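Local coordinates for protein putative transcriptional coactivator P15 (Enterobacteria phage t5, PDB 4BG7) that is a phage homolog of the eukaryotic transcription coactivator PC4, implicated in recombination-dependent DNA replication, and probably binds DNA, at residues 25-30 and 52-57. Numbering follows the deposited sequence.
Sequences GEQVRL and DEWFPT
On the curved antiparallel sheet of the PC4-like fold, Gln27 of strand 26-35 stacks on Trp54 at the start of strand 54-64. Strand 38-48 lies between these two strands in the sheet, and it pairs with 26-35 through backbone bonds such as those of Gln27 with Trp46. The contact is made mainly by the Gln27 side chain and the Trp54 ring. Gln27 CG is anti to the backbone N (chi1 163°), and the extended chain runs across one face of the indole. Its CB sits over the six-membered ring, 3.3 Å from Trp54 CZ3. Farther along, the amide lies nearly flat on the indole, its plane 18° from that of the ring, with Gln27 NE2 3.7 Å from Trp54 CE2. Gly25 O approaches the ring obliquely, 3.6 Å from Trp54 CZ3. Arg29 NE and NH2 both hydrogen-bond to Gln27 OE1, NE at 2.8 Å from above the carbonyl plane and NH2 within it. The NH2 bond is very short, and its exact length is doubtful. Any cation-pi attraction of Arg29 to Trp54 is weak at best. The bonds to one oxygen, chiefly that from NE, would restrict rotation of the amide, consistent with its lying nearly flat on the indole, and the positive charge may polarise its carbonyl.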
ATOM      1  N   GLY A  25      -3.563   5.851  18.483  1.00 51.79           N
ATOM      2  CA  GLY A  25      -5.000   5.551  18.355  1.00 54.97           C
ATOM      3  C   GLY A  25      -5.707   6.016  17.087  1.00 53.13           C
ATOM      4  O   GLY A  25      -6.961   6.058  17.042  1.00 45.28           O
ATOM      5  N   GLU A  26      -4.905   6.425  16.099  1.00 48.50           N
ATOM      6  CA  GLU A  26      -5.225   6.263  14.693  1.00 47.72           C
ATOM      7  C   GLU A  26      -4.557   4.938  14.210  1.00 42.13           C
ATOM      8  O   GLU A  26      -3.356   4.739  14.350  1.00 49.97           O
ATOM      9  CB  GLU A  26      -4.735   7.470  13.913  1.00 46.89           C
ATOM     10  CG  GLU A  26      -4.752   7.259  12.421  1.00 52.64           C
ATOM     11  CD  GLU A  26      -4.884   8.549  11.673  1.00 61.44           C
ATOM     12  OE1 GLU A  26      -5.987   9.131  11.727  1.00 72.02           O
ATOM     13  OE2 GLU A  26      -3.901   8.979  11.036  1.00 65.05           O
ATOM     14  N   GLN A  27      -5.340   4.019  13.697  1.00 39.12           N
ATOM     15  CA  GLN A  27      -4.852   2.707  13.262  1.00 36.41           C
ATOM     16  C   GLN A  27      -4.935   2.505  11.721  1.00 42.74           C
ATOM     17  O   GLN A  27      -5.950   2.849  11.103  1.00 39.23           O
ATOM     18  CB  GLN A  27      -5.678   1.662  13.911  1.00 32.59           C
ATOM     19  CG  GLN A  27      -5.606   0.296  13.296  1.00 36.82           C
ATOM     20  CD  GLN A  27      -6.290  -0.778  14.130  1.00 35.34           C
ATOM     21  OE1 GLN A  27      -7.439  -1.109  13.940  1.00 45.04           O
ATOM     22  NE2 GLN A  27      -5.537  -1.351  15.065  1.00 49.96           N
ATOM     23  N   VAL A  28      -3.907   1.892  11.118  1.00 38.08           N
ATOM     24  CA  VAL A  28      -3.786   1.825   9.656  1.00 37.56           C
ATOM     25  C   VAL A  28      -4.135   0.413   9.186  1.00 31.13           C
ATOM     26  O   VAL A  28      -3.441  -0.518   9.528  1.00 34.72           O
ATOM     27  CB  VAL A  28      -2.330   2.172   9.223  1.00 36.12           C
ATOM     28  CG1 VAL A  28      -2.233   2.294   7.731  1.00 37.96           C
ATOM     29  CG2 VAL A  28      -1.857   3.462   9.870  1.00 35.88           C
ATOM     30  N   ARG A  29      -5.232   0.235   8.429  1.00 30.88           N
ATOM     31  CA  ARG A  29      -5.595  -1.105   7.906  1.00 26.52           C
ATOM     32  C   ARG A  29      -5.542  -1.213   6.401  1.00 27.22           C
ATOM     33  O   ARG A  29      -6.152  -0.423   5.687  1.00 25.25           O
ATOM     34  CB  ARG A  29      -6.979  -1.589   8.344  1.00 29.70           C
ATOM     35  CG  ARG A  29      -7.102  -1.682   9.842  1.00 33.19           C
ATOM     36  CD  ARG A  29      -8.215  -2.601  10.239  1.00 35.23           C
ATOM     37  NE  ARG A  29      -8.445  -2.344  11.639  1.00 37.21           N
ATOM     38  CZ  ARG A  29      -9.272  -3.031  12.422  1.00 48.34           C
ATOM     39  NH1 ARG A  29      -9.965  -4.059  11.930  1.00 45.18           N
ATOM     40  NH2 ARG A  29      -9.395  -2.653  13.711  1.00 43.94           N
ATOM     41  N   LEU A  30      -4.774  -2.180   5.918  1.00 25.77           N
ATOM     42  CA  LEU A  30      -4.738  -2.541   4.509  1.00 25.96           C
ATOM     43  C   LEU A  30      -6.055  -3.158   4.151  1.00 24.81           C
ATOM     44  O   LEU A  30      -6.470  -4.205   4.721  1.00 26.96           O
ATOM     45  CB  LEU A  30      -3.641  -3.570   4.178  1.00 25.51           C
ATOM     46  CG  LEU A  30      -3.385  -3.834   2.686  1.00 25.07           C
ATOM     47  CD1 LEU A  30      -2.940  -2.534   2.065  1.00 23.88           C
ATOM     48  CD2 LEU A  30      -2.275  -4.918   2.607  1.00 23.50           C
ATOM     49  N   ASP A  52     -11.690   2.892  24.388  1.00 30.06           N
ATOM     50  CA  ASP A  52     -10.602   2.135  23.798  1.00 35.01           C
ATOM     51  C   ASP A  52     -11.064   1.006  22.840  1.00 36.08           C
ATOM     52  O   ASP A  52     -10.449  -0.051  22.805  1.00 31.84           O
ATOM     53  CB  ASP A  52      -9.648   1.573  24.882  1.00 36.49           C
ATOM     54  CG  ASP A  52      -8.737   2.639  25.480  1.00 34.56           C
ATOM     55  OD1 ASP A  52      -7.909   3.188  24.795  1.00 36.74           O
ATOM     56  OD2 ASP A  52      -8.826   2.880  26.669  1.00 40.03           O
ATOM     57  N   GLU A  53     -12.171   1.231  22.128  1.00 30.76           N
ATOM     58  CA  GLU A  53     -12.642   0.360  21.064  1.00 31.72           C
ATOM     59  C   GLU A  53     -12.349   1.055  19.734  1.00 31.51           C
ATOM     60  O   GLU A  53     -12.374   2.285  19.643  1.00 30.97           O
ATOM     61  CB  GLU A  53     -14.148   0.100  21.228  1.00 33.76           C
ATOM     62  CG  GLU A  53     -14.488  -0.592  22.550  1.00 36.79           C
ATOM     63  CD  GLU A  53     -15.951  -0.893  22.746  1.00 42.96           C
ATOM     64  OE1 GLU A  53     -16.792  -0.428  21.973  1.00 45.90           O
ATOM     65  OE2 GLU A  53     -16.293  -1.603  23.704  1.00 46.09           O
ATOM     66  N   TRP A  54     -12.125   0.258  18.694  1.00 31.34           N
ATOM     67  CA  TRP A  54     -11.784   0.718  17.339  1.00 28.43           C
ATOM     68  C   TRP A  54     -13.041   0.880  16.535  1.00 28.86           C
ATOM     69  O   TRP A  54     -13.905  -0.017  16.485  1.00 28.99           O
ATOM     70  CB  TRP A  54     -10.931  -0.313  16.636  1.00 32.37           C
ATOM     71  CG  TRP A  54      -9.574  -0.407  17.247  1.00 30.37           C
ATOM     72  CD1 TRP A  54      -9.072  -1.438  18.043  1.00 33.75           C
ATOM     73  CD2 TRP A  54      -8.517   0.578  17.170  1.00 29.34           C
ATOM     74  NE1 TRP A  54      -7.809  -1.144  18.445  1.00 31.79           N
ATOM     75  CE2 TRP A  54      -7.407   0.047  17.952  1.00 31.98           C
ATOM     76  CE3 TRP A  54      -8.384   1.812  16.577  1.00 31.49           C
ATOM     77  CZ2 TRP A  54      -6.251   0.736  18.109  1.00 27.75           C
ATOM     78  CZ3 TRP A  54      -7.209   2.509  16.752  1.00 32.65           C
ATOM     79  CH2 TRP A  54      -6.156   1.961  17.496  1.00 32.62           C
ATOM     80  N   PHE A  55     -13.162   2.062  15.934  1.00 27.52           N
ATOM     81  CA  PHE A  55     -14.285   2.432  15.128  1.00 23.60           C
ATOM     82  C   PHE A  55     -13.764   2.647  13.695  1.00 24.63           C
ATOM     83  O   PHE A  55     -12.920   3.504  13.474  1.00 24.40           O
ATOM     84  CB  PHE A  55     -14.901   3.744  15.655  1.00 24.57           C
ATOM     85  CG  PHE A  55     -15.805   3.553  16.823  1.00 24.86           C
ATOM     86  CD1 PHE A  55     -15.276   3.289  18.095  1.00 28.50           C
ATOM     87  CD2 PHE A  55     -17.192   3.691  16.697  1.00 26.77           C
ATOM     88  CE1 PHE A  55     -16.110   3.092  19.174  1.00 28.21           C
ATOM     89  CE2 PHE A  55     -18.041   3.463  17.769  1.00 27.28           C
ATOM     90  CZ  PHE A  55     -17.505   3.196  19.023  1.00 27.53           C
ATOM     91  N   PRO A  56     -14.283   1.904  12.720  1.00 24.16           N
ATOM     92  CA  PRO A  56     -13.949   2.190  11.310  1.00 23.82           C
ATOM     93  C   PRO A  56     -14.391   3.563  10.908  1.00 25.15           C
ATOM     94  O   PRO A  56     -15.534   3.929  11.189  1.00 26.59           O
ATOM     95  CB  PRO A  56     -14.722   1.147  10.520  1.00 29.20           C
ATOM     96  CG  PRO A  56     -15.758   0.571  11.435  1.00 31.87           C
ATOM     97  CD  PRO A  56     -15.318   0.869  12.862  1.00 26.62           C
ATOM     98  N   THR A  57     -13.535   4.331  10.247  1.00 27.77           N
ATOM     99  CA  THR A  57     -13.951   5.614   9.679  1.00 25.98           C
ATOM    100  C   THR A  57     -14.000   5.571   8.193  1.00 23.80           C
ATOM    101  O   THR A  57     -13.536   4.623   7.528  1.00 23.61           O
ATOM    102  CB  THR A  57     -13.039   6.772  10.139  1.00 25.91           C
ATOM    103  OG1 THR A  57     -11.839   6.807   9.338  1.00 27.29           O
ATOM    104  CG2 THR A  57     -12.675   6.657  11.631  1.00 27.10           C
TER